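Local coordinates for protein response regulator aspartate phosphatase H (Bacillus subtilis, PDB 3Q15) that dephosphorylates the sporulation phosphotransferase Spo0F and also acts on the response regulator ComA, so controlling both sporulation and competence, at residues L260-F265 and K297-L302; F283-L288 and F305-Y310; E243-A248 and F265-T270. One frame throughout, in Å; residues are numbered along the deposited sequence.

How the interactions relate
The three contacts link four helices that follow one another along the chain, 238-255, 260-273, 277-290 and 299-310, in the large C-terminal TPR domain. Interaction 3 joins the first two, interaction 2 joins the last two, and interaction 1 skips a helix to join 260-273 with 299-310. In sequence, interaction 3 closes before interaction 2 opens, while interaction 1 interlocks with both. The centres of interactions 1 and 2 are about 9 Å apart; interaction 3 lies about 12 Å from the first and 13 Å from the second. Phe265 lies in segments of interactions 1 and 3, though its ring turns to the helix 299-310 side, where CE1 packs 3.7 Å from Leu306 CD1 of interaction 2, making this one continuous piece of the superhelix.

Interaction 1 of 3, residues L260-F265 and K297-L302; sequences LPKVLF and KFYKEL
Pro261 and Tyr299 bring the two backbones nearest, their CA atoms 6.8 Å apart, where the first turn of helix 260-273, in the predicted fifth TPR repeat of this helical array, meets the start of helix 299-310. The carbonyl O of Pro261 lies obliquely off the Tyr299 ring. Lys262 then takes one face of that ring in a CH-pi contact, its CA 4.1 Å from the Tyr299 centroid and 23° off the ring normal. Because CG is anti to the backbone N (chi1 175°), the methylene chain runs out past the phenol oxygen, and Lys262 CD comes within 3.0 Å of Tyr299 OH, a tight fit. Further out, Lys262 NZ is 4.8 Å from Lys297 NZ, a pairing of like charges that probably costs a little. Val263 and Leu264 turn instead to helix 238-255, where they touch Ser252 and Arg253 respectively. Phe265, one turn on from Pro261, sets its CB 4.0 Å from Tyr299 CD1. Its CG, also anti to the backbone N (chi1 171°), sends the ring on toward helix 299-310, where Phe265 CE1 presses obliquely on Leu302 CB at 3.3 Å.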
loop_
_atom_site.group_PDB
_atom_site.type_symbol
_atom_site.label_atom_id
_atom_site.label_comp_id
_atom_site.label_asym_id
_atom_site.label_seq_id
_atom_site.Cartn_x
_atom_site.Cartn_y
_atom_site.Cartn_z
ATOM N N LEU A 260 -9.357 13.192 30.724
ATOM C CA LEU A 260 -10.135 14.415 30.877
ATOM C C LEU A 260 -9.687 15.559 29.957
ATOM O O LEU A 260 -10.527 16.209 29.333
ATOM C CB LEU A 260 -10.137 14.862 32.340
ATOM C CG LEU A 260 -11.438 15.469 32.858
ATOM C CD1 LEU A 260 -12.612 14.552 32.556
ATOM C CD2 LEU A 260 -11.342 15.733 34.350
ATOM N N PRO A 261 -8.368 15.816 29.876
ATOM C CA PRO A 261 -7.917 16.906 29.003
ATOM C C PRO A 261 -8.431 16.748 27.575
ATOM O O PRO A 261 -8.981 17.693 27.014
ATOM C CB PRO A 261 -6.389 16.777 29.040
ATOM C CG PRO A 261 -6.101 16.153 30.364
ATOM C CD PRO A 261 -7.246 15.193 30.605
ATOM N N LYS A 262 -8.263 15.563 26.998
ATOM C CA LYS A 262 -8.717 15.317 25.636
ATOM C C LYS A 262 -10.238 15.392 25.533
ATOM O O LYS A 262 -10.775 15.934 24.569
ATOM C CB LYS A 262 -8.215 13.962 25.138
ATOM C CG LYS A 262 -8.749 13.571 23.770
ATOM C CD LYS A 262 -7.900 12.482 23.129
ATOM C CE LYS A 262 -7.715 11.302 24.062
ATOM N NZ LYS A 262 -6.827 10.274 23.454
ATOM N N VAL A 263 -10.926 14.849 26.532
ATOM C CA VAL A 263 -12.384 14.892 26.563
ATOM C C VAL A 263 -12.897 16.329 26.679
ATOM O O VAL A 263 -13.813 16.726 25.963
ATOM C CB VAL A 263 -12.957 14.042 27.719
ATOM C CG1 VAL A 263 -14.453 14.277 27.868
ATOM C CG2 VAL A 263 -12.668 12.570 27.488
ATOM N N LEU A 264 -12.302 17.110 27.574
ATOM C CA LEU A 264 -12.743 18.486 27.780
ATOM C C LEU A 264 -12.414 19.416 26.605
ATOM O O LEU A 264 -13.074 20.437 26.413
ATOM C CB LEU A 264 -12.178 19.044 29.088
ATOM C CG LEU A 264 -12.700 18.370 30.360
ATOM C CD1 LEU A 264 -12.044 18.954 31.605
ATOM C CD2 LEU A 264 -14.212 18.492 30.444
ATOM N N PHE A 265 -11.400 19.071 25.818
ATOM C CA PHE A 265 -11.074 19.885 24.652
ATOM C C PHE A 265 -12.086 19.673 23.529
ATOM O O PHE A 265 -12.480 20.622 22.852
ATOM C CB PHE A 265 -9.657 19.608 24.143
ATOM C CG PHE A 265 -9.360 20.264 22.823
ATOM C CD1 PHE A 265 -9.022 21.605 22.764
ATOM C CD2 PHE A 265 -9.436 19.546 21.640
ATOM C CE1 PHE A 265 -8.762 22.219 21.556
ATOM C CE2 PHE A 265 -9.171 20.157 20.423
ATOM C CZ PHE A 265 -8.834 21.497 20.385
ATOM N N LYS A 297 1.557 15.945 25.605
ATOM C CA LYS A 297 0.607 16.466 24.631
ATOM C C LYS A 297 0.615 17.990 24.593
ATOM O O LYS A 297 1.268 18.643 25.409
ATOM C CB LYS A 297 -0.804 15.953 24.927
ATOM C CG LYS A 297 -1.052 14.519 24.488
ATOM C CD LYS A 297 -0.930 14.374 22.978
ATOM C CE LYS A 297 -1.225 12.950 22.527
ATOM N NZ LYS A 297 -2.637 12.548 22.795
ATOM N N PHE A 298 -0.119 18.550 23.640
ATOM C CA PHE A 298 -0.185 19.994 23.488
ATOM C C PHE A 298 -1.596 20.534 23.728
ATOM O O PHE A 298 -1.935 21.621 23.266
ATOM C CB PHE A 298 0.331 20.407 22.106
ATOM C CG PHE A 298 1.786 20.088 21.881
ATOM C CD1 PHE A 298 2.770 21.013 22.195
ATOM C CD2 PHE A 298 2.168 18.863 21.361
ATOM C CE1 PHE A 298 4.108 20.725 21.990
ATOM C CE2 PHE A 298 3.505 18.567 21.155
ATOM C CZ PHE A 298 4.476 19.500 21.470
ATOM N N TYR A 299 -2.414 19.781 24.458
ATOM C CA TYR A 299 -3.768 20.236 24.771
ATOM C C TYR A 299 -3.749 21.593 25.464
ATOM O O TYR A 299 -4.707 22.362 25.375
ATOM C CB TYR A 299 -4.533 19.192 25.597
ATOM C CG TYR A 299 -4.913 17.972 24.788
ATOM C CD1 TYR A 299 -5.959 18.021 23.875
ATOM C CD2 TYR A 299 -4.213 16.781 24.919
ATOM C CE1 TYR A 299 -6.302 16.914 23.120
ATOM C CE2 TYR A 299 -4.551 15.670 24.168
ATOM C CZ TYR A 299 -5.595 15.742 23.271
ATOM O OH TYR A 299 -5.935 14.639 22.522
ATOM N N LYS A 300 -2.646 21.895 26.140
ATOM C CA LYS A 300 -2.481 23.193 26.770
ATOM C C LYS A 300 -2.550 24.302 25.724
ATOM O O LYS A 300 -3.196 25.329 25.935
ATOM C CB LYS A 300 -1.153 23.262 27.527
ATOM C CG LYS A 300 -1.054 24.444 28.486
ATOM C CD LYS A 300 0.164 24.344 29.393
ATOM C CE LYS A 300 1.438 24.656 28.633
ATOM N NZ LYS A 300 1.451 26.061 28.144
ATOM N N GLU A 301 -1.880 24.088 24.596
ATOM C CA GLU A 301 -1.834 25.086 23.530
ATOM C C GLU A 301 -3.142 25.140 22.746
ATOM O O GLU A 301 -3.548 26.200 22.266
ATOM C CB GLU A 301 -0.659 24.819 22.587
ATOM C CG GLU A 301 0.684 25.338 23.090
ATOM C CD GLU A 301 1.279 24.482 24.195
ATOM O OE1 GLU A 301 2.237 24.946 24.853
ATOM O OE2 GLU A 301 0.801 23.346 24.401
ATOM N N LEU A 302 -3.795 23.992 22.613
ATOM C CA LEU A 302 -5.108 23.931 21.979
ATOM C C LEU A 302 -6.160 24.634 22.842
ATOM O O LEU A 302 -7.032 25.333 22.328
ATOM C CB LEU A 302 -5.525 22.481 21.711
ATOM C CG LEU A 302 -4.885 21.712 20.550
ATOM C CD1 LEU A 302 -4.862 22.556 19.285
ATOM C CD2 LEU A 302 -3.488 21.257 20.910
#

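Interaction 2 of 3, residues F283-L288 and F305-Y310; sequences FIEEGL and FLQAVY
Ile284 meets both Leu306 and Gln307, and its two branches divide the work. The apolar contact proper belongs to the longer branch: Ile284 CD1 reaches Leu306 CB at 3.9 Å, the two side chains meeting at a slant. Ile284 CG1 is anti to the carbonyl carbon (chi1 -65°), which turns the other branch, the CG2 methyl, to the Gln307 side. There Ile284 CG2 rests 3.6 Å from Gln307 CG, and the two side chains run past each other head to tail.

A second group of contacts sets the amide of Gln307 against hydrocarbon. The glutamine chain is extended beyond CG and carries its NE2 across to helix 277-290, 3.7 Å from Ile284 CG2. Leu288 arrives from the opposite direction and places its CD1 3.8 Å from the same Gln307 NE2. Glu285 crosses the glutamine at about a right angle, its carboxylate plane turned 67° from the amide plane. Only its aliphatic part comes close, with Glu285 CG 4.1 Å from Gln307 NE2, while Glu285 OE1 stays 4.8 Å from that nitrogen. Phe303, one turn before Leu306 and Gln307 on helix 299-310, extends the apolar patch by touching both Ile284 and Leu288.

Beneath these side chains the two helix segments lie antiparallel at 154°, their axes 10.8 Å apart at closest approach. Such a pairing of successive antiparallel helices is the building principle of TPR arrays, and here it joins the predicted fifth repeat to the helix that follows it.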
loop_
_atom_site.group_PDB
_atom_site.type_symbol
_atom_site.label_atom_id
_atom_site.label_comp_id
_atom_site.label_asym_id
_atom_site.label_seq_id
_atom_site.Cartn_x
_atom_site.Cartn_y
_atom_site.Cartn_z
ATOM N N PHE A 283 -15.386 24.619 30.691
ATOM C CA PHE A 283 -14.687 23.352 30.523
ATOM C C PHE A 283 -13.253 23.571 30.052
ATOM O O PHE A 283 -12.384 22.733 30.287
ATOM C CB PHE A 283 -15.452 22.422 29.569
ATOM C CG PHE A 283 -16.824 22.039 30.064
ATOM C CD1 PHE A 283 -16.972 21.229 31.178
ATOM C CD2 PHE A 283 -17.964 22.491 29.416
ATOM C CE1 PHE A 283 -18.229 20.876 31.641
ATOM C CE2 PHE A 283 -19.226 22.140 29.871
ATOM C CZ PHE A 283 -19.358 21.331 30.986
ATOM N N ILE A 284 -13.010 24.700 29.397
ATOM C CA ILE A 284 -11.658 25.069 28.999
ATOM C C ILE A 284 -10.782 25.322 30.221
ATOM O O ILE A 284 -9.680 24.785 30.328
ATOM C CB ILE A 284 -11.646 26.330 28.123
ATOM C CG1 ILE A 284 -12.354 26.063 26.796
ATOM C CG2 ILE A 284 -10.216 26.786 27.883
ATOM C CD1 ILE A 284 -12.516 27.298 25.943
ATOM N N GLU A 285 -11.274 26.145 31.142
ATOM C CA GLU A 285 -10.540 26.420 32.370
ATOM C C GLU A 285 -10.379 25.147 33.191
ATOM O O GLU A 285 -9.371 24.960 33.869
ATOM C CB GLU A 285 -11.239 27.500 33.201
ATOM C CG GLU A 285 -11.200 28.890 32.583
ATOM C CD GLU A 285 -11.762 29.956 33.509
ATOM O OE1 GLU A 285 -11.473 31.152 33.287
ATOM O OE2 GLU A 285 -12.493 29.599 34.459
ATOM N N GLU A 286 -11.378 24.272 33.124
ATOM C CA GLU A 286 -11.333 23.015 33.859
ATOM C C GLU A 286 -10.236 22.110 33.313
ATOM O O GLU A 286 -9.512 21.473 34.075
ATOM C CB GLU A 286 -12.688 22.303 33.801
ATOM C CG GLU A 286 -12.724 20.976 34.547
ATOM C CD GLU A 286 -14.095 20.313 34.514
ATOM O OE1 GLU A 286 -14.149 19.070 34.609
ATOM O OE2 GLU A 286 -15.114 21.027 34.401
ATOM N N GLY A 287 -10.116 22.061 31.989
ATOM C CA GLY A 287 -9.108 21.236 31.345
ATOM C C GLY A 287 -7.694 21.730 31.596
ATOM O O GLY A 287 -6.764 20.935 31.726
ATOM N N LEU A 288 -7.529 23.048 31.659
ATOM C CA LEU A 288 -6.223 23.643 31.925
ATOM C C LEU A 288 -5.726 23.330 33.336
ATOM O O LEU A 288 -4.524 23.334 33.594
ATOM C CB LEU A 288 -6.259 25.160 31.704
ATOM C CG LEU A 288 -6.351 25.641 30.254
ATOM C CD1 LEU A 288 -6.566 27.147 30.189
ATOM C CD2 LEU A 288 -5.100 25.245 29.487
ATOM N N PHE A 305 -5.658 28.318 22.531
ATOM C CA PHE A 305 -6.122 28.809 21.240
ATOM C C PHE A 305 -7.636 29.011 21.222
ATOM O O PHE A 305 -8.138 29.972 20.635
ATOM C CB PHE A 305 -5.710 27.880 20.100
ATOM C CG PHE A 305 -6.144 28.373 18.751
ATOM C CD1 PHE A 305 -5.367 29.283 18.050
ATOM C CD2 PHE A 305 -7.341 27.951 18.196
ATOM C CE1 PHE A 305 -5.767 29.754 16.813
ATOM C CE2 PHE A 305 -7.746 28.419 16.957
ATOM C CZ PHE A 305 -6.957 29.323 16.267
ATOM N N LEU A 306 -8.356 28.094 21.859
ATOM C CA LEU A 306 -9.804 28.205 21.968
ATOM C C LEU A 306 -10.191 29.492 22.672
ATOM O O LEU A 306 -11.067 30.224 22.211
ATOM C CB LEU A 306 -10.388 27.012 22.725
ATOM C CG LEU A 306 -10.498 25.703 21.959
ATOM C CD1 LEU A 306 -11.280 24.688 22.778
ATOM C CD2 LEU A 306 -11.169 25.945 20.622
ATOM N N GLN A 307 -9.542 29.758 23.801
ATOM C CA GLN A 307 -9.813 30.972 24.557
ATOM C C GLN A 307 -9.593 32.196 23.688
ATOM O O GLN A 307 -10.401 33.122 23.689
ATOM C CB GLN A 307 -8.902 31.063 25.781
ATOM C CG GLN A 307 -9.270 30.138 26.919
ATOM C CD GLN A 307 -8.455 30.421 28.164
ATOM O OE1 GLN A 307 -7.381 31.016 28.092
ATOM N NE2 GLN A 307 -8.965 30.003 29.316
ATOM N N ALA A 308 -8.491 32.188 22.945
ATOM C CA ALA A 308 -8.054 33.369 22.209
ATOM C C ALA A 308 -8.943 33.693 21.015
ATOM O O ALA A 308 -9.229 34.862 20.745
ATOM C CB ALA A 308 -6.605 33.210 21.765
ATOM N N VAL A 309 -9.383 32.660 20.306
ATOM C CA VAL A 309 -10.091 32.857 19.047
ATOM C C VAL A 309 -11.604 33.003 19.216
ATOM O O VAL A 309 -12.253 33.665 18.406
ATOM C CB VAL A 309 -9.783 31.729 18.036
ATOM C CG1 VAL A 309 -10.535 30.462 18.405
ATOM C CG2 VAL A 309 -10.139 32.168 16.626
ATOM N N TYR A 310 -12.158 32.392 20.263
ATOM C CA TYR A 310 -13.598 32.464 20.518
ATOM C C TYR A 310 -13.960 33.521 21.560
ATOM O O TYR A 310 -15.128 33.677 21.915
ATOM C CB TYR A 310 -14.161 31.094 20.923
ATOM C CG TYR A 310 -14.163 30.096 19.789
ATOM C CD1 TYR A 310 -13.203 29.097 19.715
ATOM C CD2 TYR A 310 -15.116 30.167 18.781
ATOM C CE1 TYR A 310 -13.192 28.191 18.666
ATOM C CE2 TYR A 310 -15.115 29.267 17.732
ATOM C CZ TYR A 310 -14.151 28.281 17.680
ATOM O OH TYR A 310 -14.145 27.382 16.637
#

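Interaction 3 of 3, residues E243-A248 and F265-T270; sequences EHFQKA and FGLSWT
Phe245 and Leu267 sit where the backbones come nearest, CA to CA 5.7 Å, on antiparallel helix segments inclined at 155° with their axes 9.5 Å apart. The Phe245 ring does most of the work. With CG anti to the carbonyl carbon (chi1 -83°), it lies with one face over the peptide between Gly266 and Leu267, and Leu267 N stands 3.6 Å above the Phe245 ring plane, over its centre. Glycine is what permits this approach: a CB modelled on Gly266 would fall 2.3 Å from Phe245 CE1. Phe245 is the twenty-fourth residue of the predicted fourth TPR repeat, a position where the TPR consensus favours phenylalanine, and here it packs on the first helix of the predicted fifth. Shortened to an alanine here, the side chain would no longer reach the second helix, which would probably open a gap over the Gly266-Leu267 peptide and leave Thr270 without the ring it meets. That threonine meets the ring obliquely, its OG1 3.1 Å from Phe245 CE2. Beside the ring, Leu267 CD1 rests 3.8 Å from Phe245 CB, while Ala229 and Asn230 of helix 218-235 also touch Phe245. Gly266 O is gripped twice by one residue: Thr270 OG1 donates to it at 2.8 Å from above the carbonyl plane, with a C=O...donor angle of 143°, and Thr270 N reaches it from the opposite face.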
loop_
_atom_site.group_PDB
_atom_site.type_symbol
_atom_site.label_atom_id
_atom_site.label_comp_id
_atom_site.label_asym_id
_atom_site.label_seq_id
_atom_site.Cartn_x
_atom_site.Cartn_y
_atom_site.Cartn_z
ATOM N N GLU A 243 -23.604 15.305 23.904
ATOM C CA GLU A 243 -24.172 14.253 24.734
ATOM C C GLU A 243 -23.136 13.181 25.053
ATOM O O GLU A 243 -22.981 12.767 26.204
ATOM C CB GLU A 243 -25.375 13.628 24.034
ATOM C CG GLU A 243 -25.927 12.405 24.728
ATOM C CD GLU A 243 -27.164 11.871 24.042
ATOM O OE1 GLU A 243 -27.872 12.674 23.396
ATOM O OE2 GLU A 243 -27.423 10.653 24.144
ATOM N N HIS A 244 -22.421 12.734 24.029
ATOM C CA HIS A 244 -21.423 11.697 24.227
ATOM C C HIS A 244 -20.170 12.226 24.916
ATOM O O HIS A 244 -19.576 11.527 25.733
ATOM C CB HIS A 244 -21.097 10.988 22.912
ATOM C CG HIS A 244 -22.206 10.112 22.418
ATOM N ND1 HIS A 244 -23.303 10.604 21.747
ATOM C CD2 HIS A 244 -22.399 8.773 22.521
ATOM C CE1 HIS A 244 -24.117 9.608 21.444
ATOM N NE2 HIS A 244 -23.591 8.487 21.906
ATOM N N PHE A 245 -19.777 13.458 24.603
ATOM C CA PHE A 245 -18.652 14.072 25.301
ATOM C C PHE A 245 -18.890 14.016 26.806
ATOM O O PHE A 245 -18.009 13.624 27.571
ATOM C CB PHE A 245 -18.426 15.522 24.850
ATOM C CG PHE A 245 -17.610 15.651 23.593
ATOM C CD1 PHE A 245 -16.341 15.093 23.508
ATOM C CD2 PHE A 245 -18.103 16.343 22.500
ATOM C CE1 PHE A 245 -15.585 15.212 22.350
ATOM C CE2 PHE A 245 -17.357 16.468 21.340
ATOM C CZ PHE A 245 -16.095 15.902 21.264
ATOM N N GLN A 246 -20.093 14.391 27.225
ATOM C CA GLN A 246 -20.427 14.407 28.644
ATOM C C GLN A 246 -20.485 13.003 29.243
ATOM O O GLN A 246 -20.157 12.809 30.415
ATOM C CB GLN A 246 -21.725 15.181 28.882
ATOM C CG GLN A 246 -21.602 16.647 28.486
ATOM C CD GLN A 246 -22.866 17.445 28.727
ATOM O OE1 GLN A 246 -23.950 16.886 28.896
ATOM N NE2 GLN A 246 -22.732 18.768 28.745
ATOM N N LYS A 247 -20.884 12.026 28.438
ATOM C CA LYS A 247 -20.830 10.635 28.871
ATOM C C LYS A 247 -19.382 10.204 29.092
ATOM O O LYS A 247 -19.062 9.568 30.095
ATOM C CB LYS A 247 -21.506 9.716 27.852
ATOM C CG LYS A 247 -23.020 9.820 27.831
ATOM C CD LYS A 247 -23.630 8.819 26.866
ATOM C CE LYS A 247 -25.146 8.820 26.958
ATOM N NZ LYS A 247 -25.607 8.480 28.333
ATOM N N ALA A 248 -18.511 10.553 28.151
ATOM C CA ALA A 248 -17.088 10.259 28.279
ATOM C C ALA A 248 -16.494 11.003 29.469
ATOM O O ALA A 248 -15.658 10.469 30.193
ATOM C CB ALA A 248 -16.352 10.626 27.001
ATOM N N PHE A 265 -11.400 19.071 25.818
ATOM C CA PHE A 265 -11.074 19.885 24.652
ATOM C C PHE A 265 -12.086 19.673 23.529
ATOM O O PHE A 265 -12.480 20.622 22.852
ATOM C CB PHE A 265 -9.657 19.608 24.143
ATOM C CG PHE A 265 -9.360 20.264 22.823
ATOM C CD1 PHE A 265 -9.022 21.605 22.764
ATOM C CD2 PHE A 265 -9.436 19.546 21.640
ATOM C CE1 PHE A 265 -8.762 22.219 21.556
ATOM C CE2 PHE A 265 -9.171 20.157 20.423
ATOM C CZ PHE A 265 -8.834 21.497 20.385
ATOM N N GLY A 266 -12.498 18.425 23.329
ATOM C CA GLY A 266 -13.521 18.115 22.348
ATOM C C GLY A 266 -14.824 18.793 22.716
ATOM O O GLY A 266 -15.462 19.444 21.888
ATOM N N LEU A 267 -15.213 18.643 23.976
ATOM C CA LEU A 267 -16.422 19.268 24.481
ATOM C C LEU A 267 -16.376 20.781 24.274
ATOM O O LEU A 267 -17.327 21.376 23.769
ATOM C CB LEU A 267 -16.612 18.933 25.962
ATOM C CG LEU A 267 -17.882 19.433 26.656
ATOM C CD1 LEU A 267 -19.127 19.068 25.857
ATOM C CD2 LEU A 267 -17.972 18.877 28.068
ATOM N N SER A 268 -15.260 21.398 24.654
ATOM C CA SER A 268 -15.106 22.848 24.542
ATOM C C SER A 268 -15.165 23.327 23.093
ATOM O O SER A 268 -15.916 24.243 22.762
ATOM C CB SER A 268 -13.797 23.303 25.193
ATOM O OG SER A 268 -13.811 23.052 26.589
ATOM N N TRP A 269 -14.367 22.705 22.233
ATOM C CA TRP A 269 -14.335 23.071 20.825
ATOM C C TRP A 269 -15.732 22.966 20.223
ATOM O O TRP A 269 -16.188 23.871 19.529
ATOM C CB TRP A 269 -13.372 22.161 20.064
ATOM C CG TRP A 269 -13.091 22.610 18.663
ATOM C CD1 TRP A 269 -13.078 23.894 18.200
ATOM C CD2 TRP A 269 -12.785 21.776 17.539
ATOM N NE1 TRP A 269 -12.776 23.911 16.858
ATOM C CE2 TRP A 269 -12.594 22.624 16.428
ATOM C CE3 TRP A 269 -12.651 20.395 17.363
ATOM C CZ2 TRP A 269 -12.279 22.135 15.161
ATOM C CZ3 TRP A 269 -12.338 19.910 16.102
ATOM C CH2 TRP A 269 -12.155 20.780 15.018
ATOM N N THR A 270 -16.408 21.856 20.499
ATOM C CA THR A 270 -17.750 21.624 19.974
ATOM C C THR A 270 -18.726 22.689 20.451
ATOM O O THR A 270 -19.565 23.161 19.686
ATOM C CB THR A 270 -18.285 20.239 20.379
ATOM O OG1 THR A 270 -17.402 19.226 19.885
ATOM C CG2 THR A 270 -19.669 20.013 19.801
#